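Local structure of hypothetical conserved protein, GK0453 (Geobacillus kaustophilus, 2YXY) at residues Lys9-Met14 with Ala50-Tyr55; Glu28-Ala33 with Asn40-Tyr45; Pro74-Lys79 with Arg92-Gly97; Arg81-Val86 with Leu102-Leu107. The protein is of unknown function but belongs to the DUF1811 family of the SH3 clan, joining a helical hairpin to a small antiparallel beta sheet. One frame throughout, in Å; residues are numbered along the deposited sequence.

Interaction 1. Residues Lys9-Met14 with Ala50-Tyr55; sequences KRYSEM and AMAKAY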
loop_
_atom_site.group_PDB
_atom_site.type_symbol
_atom_site.label_atom_id
_atom_site.label_comp_id
_atom_site.label_asym_id
_atom_site.label_seq_id
_atom_site.Cartn_x
_atom_site.Cartn_y
_atom_site.Cartn_z
ATOM N N LYS A 9 -15.894 5.281 -8.835
ATOM C CA LYS A 9 -15.617 3.870 -8.998
ATOM C C LYS A 9 -14.671 3.473 -7.857
ATOM O O LYS A 9 -13.826 4.266 -7.424
ATOM C CB LYS A 9 -14.896 3.613 -10.333
ATOM C CG LYS A 9 -15.718 3.933 -11.570
ATOM C CD LYS A 9 -14.952 3.692 -12.872
ATOM C CE LYS A 9 -15.853 3.938 -14.094
ATOM N NZ LYS A 9 -15.115 3.819 -15.382
ATOM N N ARG A 10 -14.828 2.248 -7.384
ATOM C CA ARG A 10 -13.958 1.664 -6.376
ATOM C C ARG A 10 -12.625 1.382 -7.078
ATOM O O ARG A 10 -12.598 1.145 -8.284
ATOM C CB ARG A 10 -14.577 0.360 -5.887
ATOM C CG ARG A 10 -15.539 0.607 -4.766
ATOM C CD ARG A 10 -16.750 -0.285 -4.787
ATOM N NE ARG A 10 -16.475 -1.710 -4.692
ATOM C CZ ARG A 10 -17.416 -2.600 -4.379
ATOM N NH1 ARG A 10 -18.657 -2.182 -4.128
ATOM N NH2 ARG A 10 -17.139 -3.901 -4.350
ATOM N N TYR A 11 -11.519 1.411 -6.343
ATOM C CA TYR A 11 -10.240 1.152 -6.981
ATOM C C TYR A 11 -10.219 -0.207 -7.682
ATOM O O TYR A 11 -9.591 -0.362 -8.749
ATOM C CB TYR A 11 -9.080 1.281 -5.971
ATOM C CG TYR A 11 -8.925 2.682 -5.357
ATOM C CD1 TYR A 11 -9.559 3.802 -5.922
ATOM C CD2 TYR A 11 -8.157 2.874 -4.206
ATOM C CE1 TYR A 11 -9.440 5.065 -5.348
ATOM C CE2 TYR A 11 -8.027 4.128 -3.618
ATOM C CZ TYR A 11 -8.667 5.216 -4.175
ATOM O OH TYR A 11 -8.579 6.423 -3.518
ATOM N N SER A 12 -10.935 -1.175 -7.122
ATOM C CA SER A 12 -10.971 -2.518 -7.715
ATOM C C SER A 12 -11.700 -2.593 -9.062
ATOM O O SER A 12 -11.658 -3.623 -9.725
ATOM C CB SER A 12 -11.614 -3.525 -6.753
ATOM O OG SER A 12 -13.007 -3.302 -6.651
ATOM N N GLU A 13 -12.341 -1.502 -9.477
ATOM C CA GLU A 13 -13.077 -1.470 -10.747
ATOM C C GLU A 13 -12.418 -0.553 -11.780
ATOM O O GLU A 13 -12.844 -0.493 -12.930
ATOM C CB GLU A 13 -14.537 -1.005 -10.498
ATOM C CG GLU A 13 -15.252 -1.806 -9.402
ATOM C CD GLU A 13 -16.596 -1.205 -8.923
ATOM O OE1 GLU A 13 -16.767 0.033 -8.888
ATOM O OE2 GLU A 13 -17.480 -1.991 -8.534
ATOM N N MET A 14 -11.366 0.150 -11.387
ATOM C CA MET A 14 -10.719 1.086 -12.306
ATOM C C MET A 14 -9.729 0.475 -13.245
ATOM O O MET A 14 -9.152 -0.560 -12.954
ATOM C CB MET A 14 -9.968 2.188 -11.536
ATOM C CG MET A 14 -10.810 2.966 -10.545
ATOM S SD MET A 14 -9.814 4.267 -9.794
ATOM C CE MET A 14 -11.157 5.337 -9.053
ATOM N N ALA A 50 -1.439 4.159 -1.574
ATOM C CA ALA A 50 -0.910 2.803 -1.479
ATOM C C ALA A 50 -1.939 1.810 -2.045
ATOM O O ALA A 50 -1.586 0.861 -2.767
ATOM C CB ALA A 50 -0.606 2.461 -0.006
ATOM N N MET A 51 -3.208 2.017 -1.709
ATOM C CA MET A 51 -4.250 1.113 -2.194
ATOM C C MET A 51 -4.387 1.193 -3.695
ATOM O O MET A 51 -4.464 0.166 -4.356
ATOM C CB MET A 51 -5.596 1.418 -1.530
ATOM C CG MET A 51 -5.692 0.923 -0.111
ATOM S SD MET A 51 -5.346 -0.854 0.046
ATOM C CE MET A 51 -6.595 -1.562 -0.960
ATOM N N ALA A 52 -4.427 2.406 -4.242
ATOM C CA ALA A 52 -4.544 2.516 -5.680
ATOM C C ALA A 52 -3.325 1.859 -6.359
ATOM O O ALA A 52 -3.470 1.200 -7.387
ATOM C CB ALA A 52 -4.669 3.977 -6.098
ATOM N N LYS A 53 -2.131 2.039 -5.792
ATOM C CA LYS A 53 -0.937 1.425 -6.372
ATOM C C LYS A 53 -1.014 -0.107 -6.373
ATOM O O LYS A 53 -0.613 -0.742 -7.340
ATOM C CB LYS A 53 0.320 1.871 -5.615
ATOM C CG LYS A 53 0.761 3.306 -5.943
ATOM C CD LYS A 53 2.024 3.664 -5.136
ATOM C CE LYS A 53 2.579 5.012 -5.539
ATOM N NZ LYS A 53 3.573 5.466 -4.497
ATOM N N ALA A 54 -1.570 -0.676 -5.308
ATOM C CA ALA A 54 -1.693 -2.113 -5.177
ATOM C C ALA A 54 -2.470 -2.751 -6.325
ATOM O O ALA A 54 -2.184 -3.885 -6.718
ATOM C CB ALA A 54 -2.370 -2.455 -3.860
ATOM N N TYR A 55 -3.466 -2.030 -6.830
ATOM C CA TYR A 55 -4.268 -2.523 -7.930
ATOM C C TYR A 55 -3.554 -2.447 -9.280
ATOM O O TYR A 55 -4.136 -2.810 -10.292
ATOM C CB TYR A 55 -5.602 -1.767 -7.995
ATOM C CG TYR A 55 -6.577 -2.302 -6.984
ATOM C CD1 TYR A 55 -6.802 -1.635 -5.769
ATOM C CD2 TYR A 55 -7.220 -3.518 -7.204
ATOM C CE1 TYR A 55 -7.648 -2.180 -4.794
ATOM C CE2 TYR A 55 -8.063 -4.070 -6.235
ATOM C CZ TYR A 55 -8.266 -3.391 -5.034
ATOM O OH TYR A 55 -9.068 -3.947 -4.078
#
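Y11 and S12 lie against the C-terminal turn of helix 39-54, where Y55 offers them its ring; no hydrogen bond crosses between 9-14 and 50-55, so the contact rests on apolar packing and one CH-pi interaction. The CH-pi contact comes from S12, whose CA sits over the Y55 ring 4.0 Å from its centroid and 24° off the normal. S12 CB reaches the rim of that ring, 3.6 Å from Y55 CE2. The apolar contacts belong mainly to Y11. Its CB touches Y55 CD1 at 3.7 Å, while its own ring meets the helix with two different surfaces: A52 CB stands over one face, offset toward the rim, at 4.1 Å from Y11 CD2, and M51 CB approaches in the ring plane. With CG anti to the carbonyl carbon (chi1 -62°), the Y11 ring runs past A52 and carries its hydroxyl to E22, to which it hydrogen-bonds. Without the ring of Y55, as with an alanine here, S12 and Y11 CB would probably lose the face they rest on and a gap would open beneath the 3-10 turn 11-13. Helix 16-36 closes over the contact: L26 touches Y11, I23 touches A52 and L19 touches Y55, so the N-terminal loop is packed against both helices of the hairpin, near its open end, while Y55 also reaches V86 in the loop after strand 76-84.

Interaction 2. Residues Glu28-Ala33 with Asn40-Tyr45; sequences EKARKA and NEYAVY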
loop_
_atom_site.group_PDB
_atom_site.type_symbol
_atom_site.label_atom_id
_atom_site.label_comp_id
_atom_site.label_asym_id
_atom_site.label_seq_id
_atom_site.Cartn_x
_atom_site.Cartn_y
_atom_site.Cartn_z
ATOM N N GLU A 28 -1.461 15.271 -5.192
ATOM C CA GLU A 28 -1.511 16.723 -5.062
ATOM C C GLU A 28 -2.158 17.141 -3.720
ATOM O O GLU A 28 -1.718 18.093 -3.082
ATOM C CB GLU A 28 -2.250 17.339 -6.266
ATOM C CG GLU A 28 -2.451 18.862 -6.165
ATOM C CD GLU A 28 -1.141 19.661 -6.212
ATOM O OE1 GLU A 28 -1.178 20.860 -5.853
ATOM O OE2 GLU A 28 -0.087 19.114 -6.612
ATOM N N LYS A 29 -3.194 16.438 -3.289
ATOM C CA LYS A 29 -3.797 16.744 -2.002
ATOM C C LYS A 29 -2.811 16.370 -0.877
ATOM O O LYS A 29 -2.685 17.082 0.116
ATOM C CB LYS A 29 -5.091 15.949 -1.808
ATOM C CG LYS A 29 -6.257 16.401 -2.675
ATOM C CD LYS A 29 -7.418 15.442 -2.455
ATOM C CE LYS A 29 -8.687 15.930 -3.153
ATOM N NZ LYS A 29 -9.807 14.985 -2.824
ATOM N N ALA A 30 -2.134 15.235 -1.016
ATOM C CA ALA A 30 -1.165 14.829 0.003
ATOM C C ALA A 30 -0.094 15.922 0.139
ATOM O O ALA A 30 0.321 16.261 1.247
ATOM C CB ALA A 30 -0.495 13.468 -0.380
ATOM N N ARG A 31 0.329 16.471 -1.001
ATOM C CA ARG A 31 1.350 17.518 -1.044
ATOM C C ARG A 31 0.915 18.787 -0.297
ATOM O O ARG A 31 1.699 19.376 0.479
ATOM C CB ARG A 31 1.677 17.845 -2.508
ATOM C CG ARG A 31 2.900 18.734 -2.710
ATOM C CD ARG A 31 3.058 19.158 -4.172
ATOM N NE ARG A 31 1.995 20.059 -4.637
ATOM C CZ ARG A 31 1.777 21.283 -4.159
ATOM N NH1 ARG A 31 0.791 22.033 -4.652
ATOM N NH2 ARG A 31 2.539 21.759 -3.181
ATOM N N LYS A 32 -0.323 19.222 -0.529
ATOM C CA LYS A 32 -0.828 20.396 0.169
ATOM C C LYS A 32 -1.022 20.109 1.660
ATOM O O LYS A 32 -0.768 20.970 2.504
ATOM C CB LYS A 32 -2.165 20.850 -0.430
ATOM C CG LYS A 32 -2.055 21.264 -1.878
ATOM C CD LYS A 32 -3.405 21.613 -2.468
ATOM C CE LYS A 32 -3.250 22.079 -3.907
ATOM N NZ LYS A 32 -4.578 22.405 -4.509
ATOM N N ALA A 33 -1.487 18.904 1.988
ATOM C CA ALA A 33 -1.687 18.558 3.389
ATOM C C ALA A 33 -0.342 18.639 4.119
ATOM O O ALA A 33 -0.257 19.112 5.261
ATOM C CB ALA A 33 -2.291 17.147 3.507
ATOM N N ASN A 40 -2.568 14.086 9.933
ATOM C CA ASN A 40 -3.541 13.008 9.859
ATOM C C ASN A 40 -4.159 12.902 8.457
ATOM O O ASN A 40 -4.372 11.804 7.941
ATOM C CB ASN A 40 -4.600 13.244 10.929
ATOM C CG ASN A 40 -4.042 13.021 12.340
ATOM O OD1 ASN A 40 -4.591 13.503 13.317
ATOM N ND2 ASN A 40 -2.947 12.273 12.434
ATOM N N GLU A 41 -4.460 14.053 7.860
ATOM C CA GLU A 41 -5.027 14.112 6.519
ATOM C C GLU A 41 -3.997 13.561 5.516
ATOM O O GLU A 41 -4.334 12.826 4.589
ATOM C CB GLU A 41 -5.372 15.568 6.169
ATOM C CG GLU A 41 -6.647 16.117 6.830
ATOM C CD GLU A 41 -6.449 16.579 8.269
ATOM O OE1 GLU A 41 -5.307 16.539 8.779
ATOM O OE2 GLU A 41 -7.455 16.990 8.900
ATOM N N TYR A 42 -2.731 13.905 5.732
ATOM C CA TYR A 42 -1.666 13.443 4.865
ATOM C C TYR A 42 -1.593 11.909 4.877
ATOM O O TYR A 42 -1.508 11.278 3.806
ATOM C CB TYR A 42 -0.320 14.035 5.325
ATOM C CG TYR A 42 0.887 13.518 4.549
ATOM C CD1 TYR A 42 1.257 14.081 3.330
ATOM C CD2 TYR A 42 1.636 12.438 5.030
ATOM C CE1 TYR A 42 2.345 13.580 2.602
ATOM C CE2 TYR A 42 2.721 11.939 4.317
ATOM C CZ TYR A 42 3.069 12.512 3.106
ATOM O OH TYR A 42 4.148 12.008 2.407
ATOM N N ALA A 43 -1.618 11.318 6.078
ATOM C CA ALA A 43 -1.534 9.861 6.220
ATOM C C ALA A 43 -2.755 9.158 5.585
ATOM O O ALA A 43 -2.637 8.038 5.100
ATOM C CB ALA A 43 -1.389 9.462 7.725
ATOM N N VAL A 44 -3.919 9.808 5.603
ATOM C CA VAL A 44 -5.107 9.241 4.971
ATOM C C VAL A 44 -4.876 9.218 3.457
ATOM O O VAL A 44 -5.174 8.226 2.808
ATOM C CB VAL A 44 -6.389 10.093 5.266
ATOM C CG1 VAL A 44 -7.478 9.808 4.216
ATOM C CG2 VAL A 44 -6.928 9.767 6.661
ATOM N N TYR A 45 -4.317 10.295 2.886
ATOM C CA TYR A 45 -4.084 10.311 1.438
ATOM C C TYR A 45 -3.024 9.284 1.044
ATOM O O TYR A 45 -3.140 8.645 -0.002
ATOM C CB TYR A 45 -3.687 11.714 0.930
ATOM C CG TYR A 45 -4.798 12.750 1.007
ATOM C CD1 TYR A 45 -4.603 13.961 1.686
ATOM C CD2 TYR A 45 -6.054 12.516 0.411
ATOM C CE1 TYR A 45 -5.628 14.923 1.773
ATOM C CE2 TYR A 45 -7.093 13.462 0.500
ATOM C CZ TYR A 45 -6.866 14.661 1.180
ATOM O OH TYR A 45 -7.870 15.594 1.273
HETATM O O HOH W 1 -10.391 14.798 -0.097
#
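Residues 28-33 of helix 16-36 and 40-45 of helix 39-54 run antiparallel, their N-to-C directions 160° apart and their axes approaching to 8.5 Å, as the two arms of a helical hairpin close to its connecting turn. The nearest backbones are those of A30 and Y42, with CA atoms 5.1 Å apart, consistent with the small side chains here, A30 and A33, which have only a methyl beyond the backbone. A30 CB packs on Y45 CB, and A33 CB on Y42 CB. The two tyrosines take different routes from their helix. Y42 has CG anti to the backbone N (chi1 175°), which brings a ring edge to the carbonyl of A30, its O lying near the ring plane at 3.2 Å from Y42 CD1. Y45 instead turns a face to K29, whose CB stands almost over the ring centre, 3.7 Å from the centroid and 13° off the normal, a CH-pi contact. Beyond CG the lysine is extended and crosses the tyrosine at about a right angle, with CD against CE2. At the outer end of the K29-Y45 pair one water joins the polar tips: it accepts from K29 NZ at 2.8 Å and lies 3.0 Å from Y45 OH, near the plane of the ring.

Interaction 3. Residues Pro74-Lys79 with Arg92-Gly97; sequences PGEYFK and RLKGNG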
loop_
_atom_site.group_PDB
_atom_site.type_symbol
_atom_site.label_atom_id
_atom_site.label_comp_id
_atom_site.label_asym_id
_atom_site.label_seq_id
_atom_site.Cartn_x
_atom_site.Cartn_y
_atom_site.Cartn_z
ATOM N N PRO A 74 12.819 1.711 5.560
ATOM C CA PRO A 74 14.113 1.016 5.485
ATOM C C PRO A 74 14.432 0.160 6.715
ATOM O O PRO A 74 14.122 0.544 7.844
ATOM C CB PRO A 74 15.109 2.163 5.318
ATOM C CG PRO A 74 14.298 3.214 4.599
ATOM C CD PRO A 74 12.984 3.159 5.339
ATOM N N GLY A 75 15.046 -0.999 6.488
ATOM C CA GLY A 75 15.405 -1.880 7.590
ATOM C C GLY A 75 14.279 -2.667 8.247
ATOM O O GLY A 75 14.526 -3.454 9.166
ATOM N N GLU A 76 13.042 -2.473 7.800
ATOM C CA GLU A 76 11.924 -3.211 8.382
ATOM C C GLU A 76 11.441 -4.269 7.392
ATOM O O GLU A 76 11.479 -4.055 6.175
ATOM C CB GLU A 76 10.820 -2.242 8.760
ATOM C CG GLU A 76 11.365 -1.107 9.581
ATOM C CD GLU A 76 10.291 -0.356 10.302
ATOM O OE1 GLU A 76 9.505 -1.020 11.011
ATOM O OE2 GLU A 76 10.238 0.887 10.163
ATOM N N TYR A 77 11.014 -5.418 7.910
ATOM C CA TYR A 77 10.585 -6.519 7.050
ATOM C C TYR A 77 9.253 -7.096 7.443
ATOM O O TYR A 77 8.845 -7.032 8.608
ATOM C CB TYR A 77 11.652 -7.639 7.021
ATOM C CG TYR A 77 12.906 -7.252 6.264
ATOM C CD1 TYR A 77 13.861 -6.398 6.834
ATOM C CD2 TYR A 77 13.096 -7.662 4.944
ATOM C CE1 TYR A 77 14.960 -5.959 6.108
ATOM C CE2 TYR A 77 14.188 -7.230 4.212
ATOM C CZ TYR A 77 15.118 -6.376 4.792
ATOM O OH TYR A 77 16.193 -5.930 4.036
ATOM N N PHE A 78 8.585 -7.689 6.460
ATOM C CA PHE A 78 7.269 -8.273 6.676
ATOM C C PHE A 78 7.287 -9.728 6.230
ATOM O O PHE A 78 7.755 -10.055 5.143
ATOM C CB PHE A 78 6.232 -7.474 5.859
ATOM C CG PHE A 78 4.804 -7.820 6.158
ATOM C CD1 PHE A 78 4.055 -8.566 5.254
ATOM C CD2 PHE A 78 4.187 -7.354 7.320
ATOM C CE1 PHE A 78 2.716 -8.827 5.480
ATOM C CE2 PHE A 78 2.833 -7.610 7.568
ATOM C CZ PHE A 78 2.094 -8.354 6.642
ATOM N N LYS A 79 6.758 -10.599 7.070
ATOM C CA LYS A 79 6.726 -12.012 6.756
ATOM C C LYS A 79 5.316 -12.346 6.300
ATOM O O LYS A 79 4.372 -12.229 7.067
ATOM C CB LYS A 79 7.078 -12.816 8.000
ATOM C CG LYS A 79 7.783 -14.111 7.697
ATOM C CD LYS A 79 6.933 -15.045 6.894
ATOM C CE LYS A 79 7.639 -16.388 6.793
ATOM N NZ LYS A 79 8.076 -16.857 8.140
ATOM N N ARG A 92 5.090 -7.894 10.913
ATOM C CA ARG A 92 6.379 -7.217 10.853
ATOM C C ARG A 92 7.314 -7.923 11.821
ATOM O O ARG A 92 6.934 -8.202 12.950
ATOM C CB ARG A 92 6.237 -5.752 11.269
ATOM C CG ARG A 92 5.330 -4.933 10.363
ATOM C CD ARG A 92 4.889 -3.646 11.065
ATOM N NE ARG A 92 3.965 -2.841 10.263
ATOM C CZ ARG A 92 4.335 -1.869 9.431
ATOM N NH1 ARG A 92 3.419 -1.191 8.745
ATOM N NH2 ARG A 92 5.618 -1.561 9.294
ATOM N N LEU A 93 8.535 -8.206 11.388
ATOM C CA LEU A 93 9.485 -8.883 12.260
ATOM C C LEU A 93 9.875 -8.047 13.489
ATOM O O LEU A 93 9.770 -8.520 14.624
ATOM C CB LEU A 93 10.728 -9.276 11.464
ATOM C CG LEU A 93 10.402 -10.176 10.263
ATOM C CD1 LEU A 93 11.677 -10.563 9.536
ATOM C CD2 LEU A 93 9.656 -11.421 10.742
ATOM N N LYS A 94 10.295 -6.803 13.268
ATOM C CA LYS A 94 10.709 -5.938 14.367
ATOM C C LYS A 94 9.587 -5.504 15.295
ATOM O O LYS A 94 9.828 -4.772 16.254
ATOM C CB LYS A 94 11.418 -4.691 13.837
ATOM C CG LYS A 94 12.825 -4.944 13.323
ATOM C CD LYS A 94 13.768 -3.771 13.626
ATOM C CE LYS A 94 13.350 -2.481 12.929
ATOM N NZ LYS A 94 12.023 -1.972 13.391
ATOM N N GLY A 95 8.367 -5.948 15.026
ATOM C CA GLY A 95 7.264 -5.561 15.886
ATOM C C GLY A 95 6.650 -6.728 16.629
ATOM O O GLY A 95 7.303 -7.750 16.850
ATOM N N ASN A 96 5.389 -6.569 17.024
ATOM C CA ASN A 96 4.656 -7.615 17.729
ATOM C C ASN A 96 4.245 -8.673 16.700
ATOM O O ASN A 96 4.092 -8.365 15.513
ATOM C CB ASN A 96 3.410 -7.021 18.395
ATOM C CG ASN A 96 2.680 -8.020 19.277
ATOM O OD1 ASN A 96 2.329 -9.118 18.840
ATOM N ND2 ASN A 96 2.441 -7.639 20.527
ATOM N N GLY A 97 4.069 -9.912 17.153
ATOM C CA GLY A 97 3.688 -10.989 16.249
ATOM C C GLY A 97 2.254 -10.915 15.756
ATOM O O GLY A 97 1.761 -11.834 15.097
HETATM O O HOH W 2 9.695 -5.444 10.559
#
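The F78 ring and the R92 guanidinium lie on one face of the sheet, their planes 77° apart, where the two residues form an antiparallel, non-hydrogen-bonded pair. F78 presents CD2 obliquely to the backbone N of R92 at 3.7 Å, and the same carbon meets R92 CG. At the guanidinium edge, near its plane, lies E76 OE1, 4.3 Å from R92 NH2, too far for a salt bridge; R92 also has a long, weak ion pair with E100. E76 OE1 does form a salt bridge with K94 NZ, at 3.6 Å. K94, bent along its length, folds back to put its ammonium beside the glutamate, which it crosses at about a right angle. A glutamine in place of E76 would probably leave K94 without its counter-charge and R92 with one less negative neighbour. The carbonyl of Y77 holds the backbone together: L93 N donates to Y77 O at 3.0 Å, R92 CA makes a CA-H...O contact with it, and a water donates to that oxygen while accepting from K94 N. The two methyls of L93 lie along the face opposite F78, CD1 on Y77 CB and CD2 on K79 CB. The contact lies where strand 87-92 peels away from strand 76-84 into the loop before strand 100-103. On the other flank E76 and F78 hydrogen-bond through their backbones to strand 67-70, and L102 touches both F78 and R92.

Interaction 4. Residues Arg81-Val86 with Leu102-Leu107; sequences RYLKGV and LPISLL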
loop_
_atom_site.group_PDB
_atom_site.type_symbol
_atom_site.label_atom_id
_atom_site.label_comp_id
_atom_site.label_asym_id
_atom_site.label_seq_id
_atom_site.Cartn_x
_atom_site.Cartn_y
_atom_site.Cartn_z
ATOM N N ARG A 81 2.124 -14.435 5.523
ATOM C CA ARG A 81 1.467 -15.659 5.910
ATOM C C ARG A 81 0.648 -16.059 4.692
ATOM O O ARG A 81 0.756 -17.180 4.201
ATOM C CB ARG A 81 0.565 -15.420 7.127
ATOM C CG ARG A 81 -0.326 -16.607 7.488
ATOM C CD ARG A 81 -1.343 -16.231 8.570
ATOM N NE ARG A 81 -2.484 -17.144 8.557
ATOM C CZ ARG A 81 -3.627 -16.940 9.206
ATOM N NH1 ARG A 81 -3.803 -15.849 9.940
ATOM N NH2 ARG A 81 -4.608 -17.824 9.107
ATOM N N TYR A 82 -0.170 -15.138 4.188
ATOM C CA TYR A 82 -0.961 -15.454 3.003
ATOM C C TYR A 82 -1.489 -14.226 2.279
ATOM O O TYR A 82 -1.649 -13.160 2.874
ATOM C CB TYR A 82 -2.118 -16.378 3.375
ATOM C CG TYR A 82 -3.249 -15.692 4.081
ATOM C CD1 TYR A 82 -4.346 -15.213 3.368
ATOM C CD2 TYR A 82 -3.227 -15.518 5.462
ATOM C CE1 TYR A 82 -5.402 -14.575 4.013
ATOM C CE2 TYR A 82 -4.274 -14.881 6.119
ATOM C CZ TYR A 82 -5.358 -14.412 5.385
ATOM O OH TYR A 82 -6.400 -13.782 6.024
ATOM N N LEU A 83 -1.758 -14.402 0.992
ATOM C CA LEU A 83 -2.268 -13.345 0.145
ATOM C C LEU A 83 -3.774 -13.469 -0.112
ATOM O O LEU A 83 -4.326 -14.571 -0.194
ATOM C CB LEU A 83 -1.525 -13.350 -1.183
ATOM C CG LEU A 83 -0.040 -12.975 -1.210
ATOM C CD1 LEU A 83 0.148 -11.611 -0.570
ATOM C CD2 LEU A 83 0.789 -14.028 -0.498
ATOM N N LYS A 84 -4.432 -12.320 -0.248
ATOM C CA LYS A 84 -5.868 -12.256 -0.487
ATOM C C LYS A 84 -6.198 -10.939 -1.183
ATOM O O LYS A 84 -6.144 -9.879 -0.566
ATOM C CB LYS A 84 -6.618 -12.329 0.843
ATOM C CG LYS A 84 -6.974 -13.730 1.277
ATOM C CD LYS A 84 -8.177 -14.257 0.510
ATOM C CE LYS A 84 -9.477 -13.641 1.015
ATOM N NZ LYS A 84 -9.448 -12.153 0.996
ATOM N N GLY A 85 -6.541 -11.008 -2.463
ATOM C CA GLY A 85 -6.848 -9.794 -3.197
ATOM C C GLY A 85 -5.542 -9.047 -3.376
ATOM O O GLY A 85 -4.558 -9.642 -3.825
ATOM N N VAL A 86 -5.508 -7.765 -3.011
ATOM C CA VAL A 86 -4.274 -6.994 -3.150
ATOM C C VAL A 86 -3.601 -6.847 -1.790
ATOM O O VAL A 86 -2.773 -5.957 -1.573
ATOM C CB VAL A 86 -4.550 -5.600 -3.764
ATOM C CG1 VAL A 86 -5.181 -5.764 -5.113
ATOM C CG2 VAL A 86 -5.448 -4.782 -2.867
ATOM N N LEU A 102 -1.526 -5.962 4.799
ATOM C CA LEU A 102 -0.773 -4.892 4.168
ATOM C C LEU A 102 -0.968 -4.927 2.664
ATOM O O LEU A 102 -0.933 -6.001 2.069
ATOM C CB LEU A 102 0.710 -5.065 4.497
ATOM C CG LEU A 102 1.562 -3.861 4.904
ATOM C CD1 LEU A 102 0.911 -3.124 6.076
ATOM C CD2 LEU A 102 2.957 -4.346 5.292
ATOM N N PRO A 103 -1.190 -3.756 2.030
ATOM C CA PRO A 103 -1.375 -3.728 0.566
ATOM C C PRO A 103 -0.056 -4.201 -0.037
ATOM O O PRO A 103 1.022 -3.846 0.486
ATOM C CB PRO A 103 -1.636 -2.240 0.249
ATOM C CG PRO A 103 -2.085 -1.635 1.561
ATOM C CD PRO A 103 -1.243 -2.394 2.605
ATOM N N ILE A 104 -0.121 -4.974 -1.122
ATOM C CA ILE A 104 1.106 -5.491 -1.738
ATOM C C ILE A 104 2.034 -4.382 -2.240
ATOM O O ILE A 104 3.242 -4.595 -2.429
ATOM C CB ILE A 104 0.791 -6.506 -2.895
ATOM C CG1 ILE A 104 -0.107 -5.875 -3.980
ATOM C CG2 ILE A 104 0.081 -7.718 -2.308
ATOM C CD1 ILE A 104 -0.379 -6.843 -5.167
ATOM N N SER A 105 1.484 -3.185 -2.423
ATOM C CA SER A 105 2.293 -2.056 -2.872
ATOM C C SER A 105 3.300 -1.618 -1.785
ATOM O O SER A 105 4.211 -0.836 -2.058
ATOM C CB SER A 105 1.378 -0.878 -3.232
ATOM O OG SER A 105 0.502 -0.595 -2.148
ATOM N N LEU A 106 3.130 -2.102 -0.553
ATOM C CA LEU A 106 4.057 -1.740 0.519
ATOM C C LEU A 106 5.174 -2.794 0.762
ATOM O O LEU A 106 5.898 -2.699 1.745
ATOM C CB LEU A 106 3.276 -1.456 1.825
ATOM C CG LEU A 106 2.283 -0.257 1.748
ATOM C CD1 LEU A 106 1.718 0.050 3.120
ATOM C CD2 LEU A 106 2.994 1.000 1.216
ATOM N N LEU A 107 5.302 -3.776 -0.138
ATOM C CA LEU A 107 6.319 -4.830 -0.038
ATOM C C LEU A 107 7.315 -4.677 -1.188
ATOM O O LEU A 107 6.931 -4.731 -2.353
ATOM C CB LEU A 107 5.670 -6.215 -0.120
ATOM C CG LEU A 107 4.547 -6.522 0.876
ATOM C CD1 LEU A 107 3.983 -7.904 0.575
ATOM C CD2 LEU A 107 5.062 -6.437 2.312
#
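I104 turns its side chain onto the carbonyl of V86, where the loop after strand 76-84 meets the start of the 3-10 turn 104-106. Starting from the backbone, I104 CB lies 3.8 Å from V86 O. From there the chain branches: CG2 comes to 3.4 Å from V86 O, and I104 CG2 also lies 4.3 Å from L83 CD1. The other branch, CG1, takes the position between the backbone N and the carbonyl carbon (chi1 57°) and passes 3.6 Å from V86 O, and I104 CG1 is 4.5 Å from V86 CB. Beyond it CD1 continues the chain in extended form, while the side chain also touches L57. The same carbonyl is the acceptor of the one hydrogen bond between 81-86 and 102-107: I104 N donates to V86 O at 2.9 Å with an N-H...O angle of 157°, and the donor lies 25° off the carbonyl plane. P103 CA adds a CA-H...O contact to V86 O at 3.4 Å. The carbonyl oxygen of the buried V86 takes the I104 N-H and is ringed on this side by carbon, which implies a join that is polar at its centre and apolar around it, tying the hairpin turn of the sheet to the chain leaving strand 100-103.

In the fold
Along the chain, interaction 2 is nested inside the loop closed by interaction 1, and both use helix 39-54, their centres 18 Å apart. Interactions 3 and 4 follow, their segments alternating; they share strand 76-84 and the antiparallel sheet, with centres 14 Å apart, and touch where F78 packs on L107. The helical and sheet halves meet between interactions 1 and 4, 13 Å apart centre to centre: A50 O probably accepts a hydrogen bond from S105 OG, Y55 packs on V86 and M51 on P103. Interactions 2 and 3 lie 25 Å apart without touching. The end of helix 39-54 therefore couples the hairpin to the sheet in one compact unit.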